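Local atomic coordinates of putative N-acetylmuramoyl-L-alanine amidase,autolysin cwp6 (Peptoclostridium difficile, PDB entry 5J72), a protein that probably hydrolyses the amide bond between N-acetylmuramic acid and L-alanine in peptidoglycan, as a zinc-dependent autolysin carried by cell-wall-binding CWB2 modules. Residues A[9-14]-A[412-417]; A[261-266]-A[318-323]; A[30-35]-A[79-84]; A[400-405]-A[484-489]; A[157-162]-A[203-208]. All coordinates share one frame; numbering follows the deposited sequence.

How the contacts relate
Along the chain contact 3 closes first, then contact 5, then contact 2, while contact 1 ties residues 9-14 to residues 412-417 and so spans all three. Contact 4 begins at residues 400-405, which lead into helix 404-409 and strand 411-418, and ends in the amidase domain. Contact 5 pairs two strands of the parallel sheet of the first CWB2 repeat; contact 2, about 32 Å away between centres, joins a strand end of the second to the loop before helix 322-329. Contacts 3 and 4 are farthest apart, about 54 Å between centres. The N-terminal domain and the amidase thus both touch the third CWB2 repeat, through successive elements of the chain; contacts 1 and 4 come within about 11 Å at their nearest atoms.

Contact 1 (A[9-14]-A[412-417]); sequences RKSVVL and AETVYQ
Val13 meets Glu413 where strand 11-13 of the N-terminal domain passes strand 411-418 of the third CWB2 repeat. The two are not paired: the axes of 11-13 and 414-417 come no closer than 8.3 Å, no direct hydrogen bond joins them, and strand 128-135 pairs with 411-418 while 106-113 pairs with 11-13. Both methyls of Val13 are used. With chi1 at -60°, CG1 lies anti to the carbonyl carbon and approaches Glu413 O at 3.4 Å, whereas CG2 packs on CB of Glu413 at 3.7 Å. The aliphatic part of Glu413 serves as the apolar surface, and its carboxylate is held elsewhere, OE1 bonding to Ser16 OG.

Next along the strands, Ser11 and Thr414 face each other without touching through polar atoms. The Ser11 hydroxyl, turned anti to the backbone N (chi1 -177°), comes 3.9 Å from CG2 of Thr414. Two waters make up the polar link. One joins Ser11 OG, Val12 O and Thr414 OG1; the other donates to Ser11 O and also bonds Thr414 OG1. Thr414 OG1 is therefore gripped by two waters.

Tyr416 extends its ring back toward the same strand, the hydroxyl ending beside Ser11 CB. A further water accepts from Arg9 NH2 at 2.9 Å and has a long, weak link of 3.4 Å to Tyr416 OH.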
# COMPACT_ATOMS: atom_id res chain seq x y z
N ARG A 9 15.43 -7.49 -10.26
CA ARG A 9 15.79 -6.58 -9.13
C ARG A 9 17.16 -6.04 -9.27
O ARG A 9 18.05 -6.79 -9.65
CB ARG A 9 15.83 -7.36 -7.79
CG ARG A 9 14.68 -8.33 -7.57
CD ARG A 9 14.39 -8.60 -6.06
NE ARG A 9 13.32 -9.63 -6.04
CZ ARG A 9 12.00 -9.38 -6.08
NH1 ARG A 9 11.13 -10.37 -6.12
NH2 ARG A 9 11.55 -8.14 -6.06
N LYS A 10 17.37 -4.74 -8.97
CA LYS A 10 18.70 -4.15 -9.04
C LYS A 10 19.19 -3.81 -7.62
O LYS A 10 20.34 -3.41 -7.42
CB LYS A 10 18.64 -2.87 -9.85
CG LYS A 10 18.18 -3.13 -11.32
CD LYS A 10 19.09 -4.20 -11.97
CE LYS A 10 20.21 -3.63 -12.77
NZ LYS A 10 19.87 -2.31 -13.47
N SER A 11 18.31 -3.96 -6.63
CA SER A 11 18.68 -3.76 -5.21
C SER A 11 18.21 -5.02 -4.48
O SER A 11 17.02 -5.40 -4.59
CB SER A 11 17.98 -2.51 -4.67
OG SER A 11 18.36 -2.28 -3.33
N VAL A 12 19.11 -5.73 -3.78
CA VAL A 12 18.76 -6.99 -3.12
C VAL A 12 19.37 -7.02 -1.69
O VAL A 12 19.99 -6.03 -1.30
CB VAL A 12 19.29 -8.21 -3.96
CG1 VAL A 12 18.63 -8.21 -5.36
CG2 VAL A 12 20.81 -8.16 -4.09
N VAL A 13 19.17 -8.11 -0.99
CA VAL A 13 19.82 -8.32 0.32
C VAL A 13 20.23 -9.79 0.28
O VAL A 13 19.86 -10.53 -0.61
CB VAL A 13 18.89 -8.06 1.56
CG1 VAL A 13 18.35 -6.61 1.56
CG2 VAL A 13 17.70 -9.00 1.50
N LEU A 14 21.00 -10.25 1.26
CA LEU A 14 21.38 -11.67 1.33
C LEU A 14 20.13 -12.52 1.38
O LEU A 14 19.23 -12.24 2.24
CB LEU A 14 22.27 -11.83 2.61
CG LEU A 14 22.83 -13.26 2.78
CD1 LEU A 14 23.89 -13.61 1.67
CD2 LEU A 14 23.53 -13.33 4.17
N ALA A 412 9.92 -7.07 4.74
CA ALA A 412 10.15 -6.79 3.32
C ALA A 412 11.68 -6.72 3.21
O ALA A 412 12.32 -6.08 4.05
CB ALA A 412 9.57 -5.45 2.92
N GLU A 413 12.27 -7.31 2.14
CA GLU A 413 13.76 -7.23 2.00
C GLU A 413 14.23 -5.85 1.74
O GLU A 413 15.22 -5.43 2.32
CB GLU A 413 14.19 -8.15 0.85
CG GLU A 413 13.82 -9.56 1.18
CD GLU A 413 14.01 -10.52 0.00
OE1 GLU A 413 14.31 -10.07 -1.11
OE2 GLU A 413 13.88 -11.74 0.21
N THR A 414 13.53 -5.10 0.88
CA THR A 414 13.92 -3.75 0.52
C THR A 414 12.71 -2.81 0.58
O THR A 414 11.62 -3.20 0.13
CB THR A 414 14.44 -3.72 -0.94
OG1 THR A 414 15.50 -4.70 -1.05
CG2 THR A 414 14.96 -2.35 -1.37
N VAL A 415 12.92 -1.60 1.04
CA VAL A 415 11.85 -0.64 1.10
C VAL A 415 12.22 0.43 0.12
O VAL A 415 13.32 0.99 0.17
CB VAL A 415 11.71 -0.04 2.53
CG1 VAL A 415 10.71 1.13 2.52
CG2 VAL A 415 11.29 -1.11 3.52
N TYR A 416 11.32 0.74 -0.83
CA TYR A 416 11.60 1.80 -1.73
C TYR A 416 10.83 3.01 -1.35
O TYR A 416 9.60 2.90 -1.21
CB TYR A 416 11.18 1.45 -3.17
CG TYR A 416 12.01 0.33 -3.77
CD1 TYR A 416 13.01 0.60 -4.68
CD2 TYR A 416 11.76 -0.99 -3.44
CE1 TYR A 416 13.75 -0.45 -5.27
CE2 TYR A 416 12.49 -2.03 -4.02
CZ TYR A 416 13.48 -1.75 -4.93
OH TYR A 416 14.16 -2.84 -5.48
N GLN A 417 11.46 4.13 -1.19
CA GLN A 417 10.75 5.36 -0.86
C GLN A 417 10.52 6.14 -2.15
O GLN A 417 11.45 6.59 -2.83
CB GLN A 417 11.59 6.21 0.11
CG GLN A 417 11.04 7.60 0.31
CD GLN A 417 11.92 8.33 1.37
OE1 GLN A 417 12.88 7.75 1.87
NE2 GLN A 417 11.58 9.58 1.72
O HOH W 1 12.99 -5.96 -4.77
O HOH W 2 18.12 -3.78 -1.12
O HOH W 3 15.09 -6.63 -2.97

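Contact 2 (A[261-266]-A[318-323]); sequences IYIANG and QSLSSK
Asn265, the last residue of strand 260-265, supplies the polar part of the contact with the loop 318-321 that leads into helix 322-329. Its CG, anti to the backbone N (chi1 -174°), carries the amide toward Ser319 O, to which ND2 donates over 2.8 Å, almost straight at 176°. The acceptor lies in the amide plane of Asn265, and the donor arrives in the carbonyl plane of Ser319 on a lone pair. OD1 accepts from Ala268 N, so bonds at both ends fix which way the amide is flipped.

Beside this bond, Leu320 turns its two methyls over the strand: CD2 rests 4.0 Å from Ile263 CG2, and CD1 comes 3.6 Å from Ile263 O. CB of Asn265 packs on CB of Ser319 at 4.0 Å. Tyr313, on the adjoining strand 308-314, touches both Ile263 and Leu320.

Ser321 is the N-cap of the helix, its OG accepting from Lys323 N at 3.0 Å and also hydrogen-bonding Asp293 OD1.

Here in the second CWB2 repeat a strand end is joined to the loop before a helix. One buried, well-aligned amide bond probably helps to fix the loop backbone, and branched aliphatic groups fill the side next to it.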
# COMPACT_ATOMS: atom_id res chain seq x y z
N ILE A 261 -10.69 -9.57 -13.47
CA ILE A 261 -10.76 -8.12 -13.46
C ILE A 261 -10.84 -7.63 -12.02
O ILE A 261 -11.31 -8.31 -11.12
CB ILE A 261 -11.97 -7.55 -14.26
CG1 ILE A 261 -13.31 -8.09 -13.71
CG2 ILE A 261 -11.79 -7.91 -15.76
CD1 ILE A 261 -14.50 -7.41 -14.42
N TYR A 262 -10.30 -6.43 -11.80
CA TYR A 262 -10.35 -5.76 -10.53
C TYR A 262 -11.18 -4.55 -10.82
O TYR A 262 -10.77 -3.70 -11.59
CB TYR A 262 -8.92 -5.33 -10.09
CG TYR A 262 -8.05 -6.53 -9.75
CD1 TYR A 262 -8.11 -7.13 -8.50
CD2 TYR A 262 -7.19 -7.07 -10.69
CE1 TYR A 262 -7.31 -8.22 -8.18
CE2 TYR A 262 -6.40 -8.19 -10.39
CZ TYR A 262 -6.46 -8.75 -9.13
OH TYR A 262 -5.74 -9.85 -8.79
N ILE A 263 -12.38 -4.44 -10.19
CA ILE A 263 -13.28 -3.32 -10.48
C ILE A 263 -13.16 -2.21 -9.44
O ILE A 263 -13.07 -2.49 -8.21
CB ILE A 263 -14.72 -3.88 -10.48
CG1 ILE A 263 -14.88 -4.88 -11.64
CG2 ILE A 263 -15.71 -2.75 -10.60
CD1 ILE A 263 -16.17 -5.74 -11.50
N ALA A 264 -13.17 -0.98 -9.88
CA ALA A 264 -13.21 0.17 -8.96
C ALA A 264 -14.21 1.18 -9.56
O ALA A 264 -14.49 1.14 -10.78
CB ALA A 264 -11.83 0.86 -8.84
N ASN A 265 -14.75 2.08 -8.71
CA ASN A 265 -15.68 3.11 -9.19
C ASN A 265 -14.82 4.17 -9.91
O ASN A 265 -13.93 4.70 -9.32
CB ASN A 265 -16.46 3.69 -8.00
CG ASN A 265 -17.52 4.64 -8.48
OD1 ASN A 265 -17.20 5.60 -9.18
ND2 ASN A 265 -18.80 4.42 -8.14
N GLY A 266 -15.09 4.40 -11.22
CA GLY A 266 -14.28 5.31 -12.02
C GLY A 266 -14.09 6.68 -11.44
O GLY A 266 -12.97 7.18 -11.37
N GLN A 318 -21.08 1.99 -0.90
CA GLN A 318 -21.43 3.26 -1.48
C GLN A 318 -20.72 3.50 -2.79
O GLN A 318 -21.14 4.40 -3.53
CB GLN A 318 -21.04 4.42 -0.54
CG GLN A 318 -20.54 4.00 0.84
CD GLN A 318 -19.20 3.26 0.81
OE1 GLN A 318 -19.16 2.07 1.05
NE2 GLN A 318 -18.09 3.94 0.52
N SER A 319 -19.63 2.75 -3.09
CA SER A 319 -18.93 2.94 -4.37
C SER A 319 -19.29 1.90 -5.36
O SER A 319 -19.35 2.20 -6.54
CB SER A 319 -17.41 2.89 -4.16
OG SER A 319 -17.03 4.00 -3.37
N LEU A 320 -19.49 0.64 -4.89
CA LEU A 320 -19.85 -0.51 -5.73
C LEU A 320 -20.94 -1.20 -4.97
O LEU A 320 -20.67 -1.80 -3.93
CB LEU A 320 -18.63 -1.45 -5.90
CG LEU A 320 -17.48 -0.74 -6.67
CD1 LEU A 320 -16.24 -1.68 -6.65
CD2 LEU A 320 -17.93 -0.44 -8.16
N SER A 321 -22.20 -1.12 -5.46
CA SER A 321 -23.30 -1.69 -4.66
C SER A 321 -23.49 -3.17 -4.97
O SER A 321 -22.82 -3.72 -5.85
CB SER A 321 -24.59 -0.94 -5.03
OG SER A 321 -25.00 -1.39 -6.32
N SER A 322 -24.46 -3.82 -4.28
CA SER A 322 -24.74 -5.23 -4.54
C SER A 322 -25.25 -5.42 -5.97
O SER A 322 -25.21 -6.53 -6.48
CB SER A 322 -25.79 -5.74 -3.55
OG SER A 322 -26.93 -4.91 -3.65
N LYS A 323 -25.71 -4.34 -6.61
CA LYS A 323 -26.22 -4.48 -7.98
C LYS A 323 -25.07 -4.76 -8.96
O LYS A 323 -25.21 -5.61 -9.86
CB LYS A 323 -26.96 -3.19 -8.38
CG LYS A 323 -28.43 -3.16 -7.87
CD LYS A 323 -28.92 -1.73 -7.80
CE LYS A 323 -30.28 -1.63 -7.13
NZ LYS A 323 -30.40 -0.38 -6.33

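Contact 3 (A[30-35]-A[79-84]); sequences ADSITL and KINGKD
Asn81 lays its amide across the Ser32 and Thr34 hydroxyls of strand 30-39, and ND2 is shared between the two. It donates to Ser32 OG at 3.0 Å and to Thr34 OG1 at 3.1 Å, the second bond nearly straight at 170°. Both acceptors lie close to the amide plane, within 11° of it, so the two bonds together fix the rotation of the flat group. The Ser32 hydroxyl sits between its backbone N and carbonyl carbon (chi1 69°), which brings it to ND2. A water donates to Asn81 OD1 and also bonds Thr34 OG1, bridging the two.

The backbones form an antiparallel pair. Thr34 and Lys79 make a hydrogen-bonded pair, with Thr34 N to Lys79 O and Lys79 N to Thr34 O both 2.9 Å. Asn81 N adds a bond to Ser32 O, and Ile33 with Ile80 is the non-hydrogen-bonded pair between. Asn81 is also the centre of an inverse gamma turn.

On the other face of the sheet Ile33 CG2 packs on Ile80 CG1. Beyond the corner that the chain turns at Asp31, Ala30 CB separately meets Ile80 CG2 at 3.6 Å.

In this N-terminal beta domain, strand 42-51 pairs along the other side of 30-39, where Thr34 OG1 also bonds Thr47 OG1, and strand 86-89 pairs with 72-82. Strand 16-24 covers Ile33 through Val22 and Phe24.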
# COMPACT_ATOMS: atom_id res chain seq x y z
N ALA A 30 21.45 -24.82 -27.50
CA ALA A 30 21.92 -25.09 -26.14
C ALA A 30 20.74 -25.00 -25.21
O ALA A 30 19.95 -24.05 -25.29
CB ALA A 30 22.98 -24.05 -25.75
N ASP A 31 20.61 -25.96 -24.31
CA ASP A 31 19.52 -25.99 -23.38
C ASP A 31 19.63 -24.98 -22.23
O ASP A 31 18.63 -24.72 -21.55
CB ASP A 31 19.40 -27.37 -22.74
CG ASP A 31 19.00 -28.44 -23.73
OD1 ASP A 31 18.35 -28.10 -24.76
OD2 ASP A 31 19.32 -29.61 -23.49
N SER A 32 20.83 -24.43 -21.98
CA SER A 32 20.95 -23.48 -20.86
C SER A 32 22.17 -22.62 -21.07
O SER A 32 23.02 -22.95 -21.91
CB SER A 32 21.12 -24.22 -19.53
OG SER A 32 22.39 -24.86 -19.49
N ILE A 33 22.24 -21.52 -20.32
CA ILE A 33 23.42 -20.62 -20.28
C ILE A 33 23.69 -20.34 -18.81
O ILE A 33 22.79 -20.48 -17.98
CB ILE A 33 23.22 -19.29 -21.00
CG1 ILE A 33 22.07 -18.50 -20.32
CG2 ILE A 33 22.91 -19.58 -22.52
CD1 ILE A 33 21.88 -17.15 -21.05
N THR A 34 24.91 -19.93 -18.49
CA THR A 34 25.29 -19.62 -17.13
C THR A 34 25.85 -18.21 -17.10
O THR A 34 26.75 -17.88 -17.85
CB THR A 34 26.35 -20.59 -16.63
OG1 THR A 34 25.78 -21.89 -16.68
CG2 THR A 34 26.74 -20.33 -15.16
N LEU A 35 25.28 -17.38 -16.22
CA LEU A 35 25.75 -15.99 -16.07
C LEU A 35 26.71 -16.03 -14.91
O LEU A 35 26.38 -16.67 -13.87
CB LEU A 35 24.56 -15.13 -15.71
CG LEU A 35 23.82 -14.55 -16.97
CD1 LEU A 35 23.27 -15.68 -17.87
CD2 LEU A 35 22.69 -13.62 -16.43
N LYS A 79 28.23 -18.19 -20.27
CA LYS A 79 28.73 -19.38 -20.88
C LYS A 79 27.53 -20.10 -21.52
O LYS A 79 26.52 -20.30 -20.83
CB LYS A 79 29.35 -20.35 -19.81
CG LYS A 79 29.84 -21.67 -20.46
CD LYS A 79 30.73 -22.51 -19.49
CE LYS A 79 30.92 -23.92 -19.98
NZ LYS A 79 31.95 -24.63 -19.16
N ILE A 80 27.65 -20.47 -22.79
CA ILE A 80 26.57 -21.18 -23.48
C ILE A 80 26.82 -22.67 -23.36
O ILE A 80 27.84 -23.16 -23.85
CB ILE A 80 26.58 -20.69 -24.93
CG1 ILE A 80 26.35 -19.15 -24.93
CG2 ILE A 80 25.50 -21.45 -25.75
CD1 ILE A 80 26.70 -18.47 -26.29
N ASN A 81 25.92 -23.36 -22.69
CA ASN A 81 26.15 -24.78 -22.42
C ASN A 81 25.65 -25.72 -23.57
O ASN A 81 24.74 -26.50 -23.32
CB ASN A 81 25.46 -25.13 -21.09
CG ASN A 81 25.96 -24.28 -19.92
OD1 ASN A 81 27.19 -24.09 -19.78
ND2 ASN A 81 25.08 -23.70 -19.06
N GLY A 82 26.20 -25.64 -24.78
CA GLY A 82 25.79 -26.59 -25.83
C GLY A 82 26.20 -28.01 -25.49
O GLY A 82 27.10 -28.23 -24.68
N LYS A 83 25.55 -29.00 -26.11
CA LYS A 83 25.87 -30.42 -25.88
C LYS A 83 27.29 -30.76 -26.37
O LYS A 83 28.07 -31.37 -25.63
CB LYS A 83 24.88 -31.34 -26.62
CG LYS A 83 25.05 -32.81 -26.25
CD LYS A 83 24.02 -33.70 -26.98
CE LYS A 83 24.62 -34.28 -28.26
NZ LYS A 83 23.68 -35.20 -28.94
N ASP A 84 27.61 -30.34 -27.61
CA ASP A 84 28.92 -30.63 -28.17
C ASP A 84 29.88 -29.47 -28.10
O ASP A 84 31.09 -29.69 -28.06
CB ASP A 84 28.77 -31.07 -29.64
CG ASP A 84 27.95 -32.35 -29.76
OD1 ASP A 84 28.12 -33.24 -28.90
OD2 ASP A 84 27.14 -32.45 -30.70
O HOH W 4 22.49 -28.08 -24.33
O HOH W 5 22.45 -27.27 -20.97
O HOH W 6 28.14 -23.62 -17.02

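Contact 4 (A[400-405]-A[484-489]); sequences SAYHST and TALATT
Tyr402 reaches from residues 400-403, just ahead of helix 404-409, to helix 477-494. From CB, chi1 of -67° sets CG anti to the carbonyl carbon and aims the ring at the helix. CD1 passes 4.2 Å from Leu486 CB, and CE1 comes closer, to 3.7 Å. The leucine CB stands oblique to the ring, and CZ is again 4.2 Å from it. At the tip, OH lies 3.9 Å from Ala487 CA and touches the CB of the same alanine. The hydroxyl's polar partner is not in this helix but in helix 619-637, where it bonds to NZ of Lys623.

This is the junction between the third CWB2 repeat and the amidase domain: the residues leading into helix 404-409 pack against the side of the long helix 477-494, and no hydrogen bond crosses between the two segments. Segment 400-405 has its own order. Ser400 OG accepts from Tyr402 N in an ST turn, and it also bonds to Glu490 OE2, while Glu490 OE1 takes the N-H of Ala401. One carboxylate of the amidase helix thus holds the start of the segment.

Beside the ring, Ala401 is set between two residues one helical turn apart. Its CB meets Thr489 CG2 at 3.6 Å and Leu486 CD2 at 4.0 Å, and CD2 also approaches Ala401 O. The methyl of Thr489 can face the alanine because its hydroxyl is turned back to its own helix, where OG1 donates to Ala485 O over 3.0 Å. There it arrives on the opposite face of the carbonyl plane from Thr489 N.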
# COMPACT_ATOMS: atom_id res chain seq x y z
N SER A 400 0.05 5.67 8.94
CA SER A 400 -1.33 5.40 9.28
C SER A 400 -1.51 4.20 10.23
O SER A 400 -0.88 3.14 10.13
CB SER A 400 -2.13 5.15 7.99
OG SER A 400 -3.42 4.64 8.32
N ALA A 401 -2.44 4.36 11.21
CA ALA A 401 -2.71 3.27 12.16
C ALA A 401 -3.24 2.03 11.51
O ALA A 401 -3.06 0.92 12.01
CB ALA A 401 -3.77 3.78 13.21
N TYR A 402 -3.87 2.17 10.34
CA TYR A 402 -4.43 0.96 9.69
C TYR A 402 -3.29 0.02 9.18
O TYR A 402 -3.56 -1.16 8.93
CB TYR A 402 -5.29 1.39 8.49
CG TYR A 402 -6.54 2.13 8.95
CD1 TYR A 402 -7.56 1.46 9.62
CD2 TYR A 402 -6.68 3.48 8.73
CE1 TYR A 402 -8.70 2.14 10.06
CE2 TYR A 402 -7.81 4.17 9.17
CZ TYR A 402 -8.81 3.50 9.84
OH TYR A 402 -9.91 4.22 10.30
N HIS A 403 -2.07 0.55 9.04
CA HIS A 403 -0.92 -0.29 8.60
C HIS A 403 -0.27 -1.03 9.74
O HIS A 403 0.56 -1.90 9.51
CB HIS A 403 0.18 0.61 7.96
CG HIS A 403 -0.28 1.25 6.69
ND1 HIS A 403 -1.02 0.55 5.74
CD2 HIS A 403 -0.17 2.52 6.24
CE1 HIS A 403 -1.34 1.40 4.77
NE2 HIS A 403 -0.83 2.59 5.04
N SER A 404 -0.68 -0.76 11.01
CA SER A 404 0.06 -1.36 12.12
C SER A 404 0.21 -2.82 12.09
O SER A 404 1.31 -3.32 12.31
CB SER A 404 -0.60 -1.00 13.46
OG SER A 404 -0.63 0.40 13.58
N THR A 405 -0.86 -3.53 11.87
CA THR A 405 -0.77 -4.99 11.87
C THR A 405 0.10 -5.59 10.74
O THR A 405 0.92 -6.48 10.98
CB THR A 405 -2.18 -5.58 11.76
OG1 THR A 405 -3.02 -4.89 12.70
CG2 THR A 405 -2.23 -7.04 12.05
N THR A 484 -13.28 1.91 15.98
CA THR A 484 -13.39 3.28 16.50
C THR A 484 -11.99 3.78 16.89
O THR A 484 -11.59 4.89 16.52
CB THR A 484 -14.30 3.27 17.76
OG1 THR A 484 -15.57 2.81 17.38
CG2 THR A 484 -14.42 4.73 18.37
N ALA A 485 -11.23 2.94 17.63
CA ALA A 485 -9.93 3.32 18.13
C ALA A 485 -8.93 3.57 17.02
O ALA A 485 -8.07 4.46 17.18
CB ALA A 485 -9.36 2.24 19.12
N LEU A 486 -9.00 2.84 15.95
CA LEU A 486 -8.04 3.07 14.84
C LEU A 486 -8.31 4.50 14.29
O LEU A 486 -7.37 5.22 13.96
CB LEU A 486 -8.27 2.01 13.69
CG LEU A 486 -7.65 0.62 14.16
CD1 LEU A 486 -8.26 -0.55 13.28
CD2 LEU A 486 -6.09 0.63 14.05
N ALA A 487 -9.58 4.85 14.18
CA ALA A 487 -9.93 6.19 13.63
C ALA A 487 -9.49 7.30 14.59
O ALA A 487 -9.03 8.36 14.15
CB ALA A 487 -11.42 6.24 13.36
N THR A 488 -9.63 7.09 15.92
CA THR A 488 -9.14 8.07 16.88
C THR A 488 -7.64 8.23 16.76
O THR A 488 -7.08 9.34 16.81
CB THR A 488 -9.44 7.57 18.34
OG1 THR A 488 -10.85 7.40 18.45
CG2 THR A 488 -8.88 8.57 19.43
N THR A 489 -6.93 7.08 16.64
CA THR A 489 -5.48 7.15 16.53
C THR A 489 -5.08 7.93 15.26
O THR A 489 -4.16 8.77 15.28
CB THR A 489 -4.90 5.66 16.47
OG1 THR A 489 -5.21 5.07 17.73
CG2 THR A 489 -3.39 5.63 16.32

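Contact 5 (A[157-162]-A[203-208]); sequences SKVVIV and LNPSDV
Val159 holds CG1 anti to its own N (chi1 178°), which leaves CG2 pointing at the end of helix 194-203 and the residues after it. CG2 packs 3.6 Å from Leu203 CD1, the two side chains crossing at about a right angle, and 3.9 Å from Pro205 CB. Val208, with chi1 163°, sends CG1 to Ile161 CG1 at 3.5 Å. Val159, Ile161 and Val208 share one face of the sheet, which Leu203 and Pro205 cover in part.

The backbones run parallel in the first CWB2 repeat, strand 158-163 beside 207-211 in a four-stranded sheet of order 2-1-3-4. Lys158 pairs with Asp207 and Val159 with Val208. Ser157 O begins the pairing and accepts twice: Ser206 N at 2.8 Å, tilted from the carbonyl plane, and Asp207 N at 3.0 Å, nearly in line with the C=O bond. Val159 N then donates to Asp207 O, and Lys158 CA makes a CA-H...O contact with that same oxygen.

On the other face, Lys158 and Asp207 lie side by side, pointing the same way. Their charged groups do not touch, NZ being 4.7 Å from OD1. A water accepts from Lys158 NZ over a longer 3.2 Å and donates to Asp207 OD1 at 2.7 Å.

The chemistry is thus divided by the sheet: tight aliphatic packing on the Val159 face, and on the Lys158 face opposite charges whose attraction is probably softened by the intervening water.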
# COMPACT_ATOMS: atom_id res chain seq x y z
N SER A 157 11.86 -0.79 -24.89
CA SER A 157 11.42 -0.49 -26.27
C SER A 157 10.10 0.28 -26.27
O SER A 157 9.79 0.94 -27.25
CB SER A 157 11.31 -1.78 -27.09
OG SER A 157 10.31 -2.57 -26.49
N LYS A 158 9.34 0.22 -25.19
CA LYS A 158 8.09 0.98 -25.07
C LYS A 158 8.12 1.86 -23.83
O LYS A 158 8.78 1.52 -22.82
CB LYS A 158 6.88 0.06 -24.91
CG LYS A 158 6.59 -0.79 -26.16
CD LYS A 158 5.40 -1.79 -25.88
CE LYS A 158 4.63 -2.16 -27.13
NZ LYS A 158 5.44 -3.00 -27.97
N VAL A 159 7.46 3.00 -23.89
CA VAL A 159 7.28 3.90 -22.76
C VAL A 159 5.82 4.31 -22.78
O VAL A 159 5.30 4.67 -23.84
CB VAL A 159 8.16 5.19 -22.81
CG1 VAL A 159 7.87 6.11 -21.60
CG2 VAL A 159 9.67 4.82 -22.84
N VAL A 160 5.16 4.27 -21.60
CA VAL A 160 3.78 4.72 -21.49
C VAL A 160 3.83 6.15 -21.01
O VAL A 160 4.60 6.50 -20.11
CB VAL A 160 2.99 3.82 -20.53
CG1 VAL A 160 1.55 4.41 -20.25
CG2 VAL A 160 2.91 2.44 -21.15
N ILE A 161 2.98 7.00 -21.57
CA ILE A 161 2.99 8.39 -21.13
C ILE A 161 1.57 8.76 -20.66
O ILE A 161 0.61 8.39 -21.32
CB ILE A 161 3.34 9.25 -22.38
CG1 ILE A 161 4.87 9.15 -22.72
CG2 ILE A 161 2.94 10.70 -22.06
CD1 ILE A 161 5.71 10.07 -21.85
N VAL A 162 1.48 9.46 -19.58
CA VAL A 162 0.20 9.90 -18.98
C VAL A 162 0.44 11.36 -18.69
O VAL A 162 1.56 11.76 -18.46
CB VAL A 162 0.01 9.10 -17.67
CG1 VAL A 162 -0.96 9.80 -16.75
CG2 VAL A 162 -0.46 7.66 -18.03
N LEU A 203 16.26 5.98 -22.67
CA LEU A 203 15.63 4.63 -22.80
C LEU A 203 15.67 4.12 -24.24
O LEU A 203 15.50 2.91 -24.42
CB LEU A 203 14.11 4.68 -22.41
CG LEU A 203 13.93 4.97 -20.90
CD1 LEU A 203 12.49 5.37 -20.59
CD2 LEU A 203 14.24 3.71 -20.10
N ASN A 204 15.82 5.02 -25.21
CA ASN A 204 15.85 4.71 -26.67
C ASN A 204 14.66 3.79 -27.08
O ASN A 204 14.85 2.70 -27.63
CB ASN A 204 17.13 4.04 -27.04
CG ASN A 204 17.27 4.13 -28.62
OD1 ASN A 204 16.93 5.18 -29.20
ND2 ASN A 204 17.64 3.12 -29.26
N PRO A 205 13.44 4.18 -26.77
CA PRO A 205 12.31 3.31 -27.15
C PRO A 205 12.03 3.37 -28.64
O PRO A 205 12.46 4.31 -29.32
CB PRO A 205 11.13 3.93 -26.38
CG PRO A 205 11.50 5.41 -26.34
CD PRO A 205 13.01 5.42 -26.13
N SER A 206 11.28 2.41 -29.12
CA SER A 206 10.77 2.35 -30.51
C SER A 206 9.32 2.86 -30.50
O SER A 206 8.81 3.30 -31.53
CB SER A 206 10.66 0.88 -30.96
OG SER A 206 11.94 0.37 -31.20
N ASP A 207 8.63 2.77 -29.34
CA ASP A 207 7.20 3.11 -29.31
C ASP A 207 6.80 3.82 -28.04
O ASP A 207 7.26 3.42 -26.96
CB ASP A 207 6.38 1.78 -29.38
CG ASP A 207 6.47 1.04 -30.70
OD1 ASP A 207 7.39 0.22 -30.86
OD2 ASP A 207 5.62 1.29 -31.59
N VAL A 208 5.99 4.85 -28.13
CA VAL A 208 5.43 5.52 -26.96
C VAL A 208 3.89 5.28 -27.03
O VAL A 208 3.26 5.41 -28.11
CB VAL A 208 5.79 7.04 -26.91
CG1 VAL A 208 4.88 7.78 -25.97
CG2 VAL A 208 7.24 7.22 -26.48
O HOH W 7 8.12 -1.74 -29.10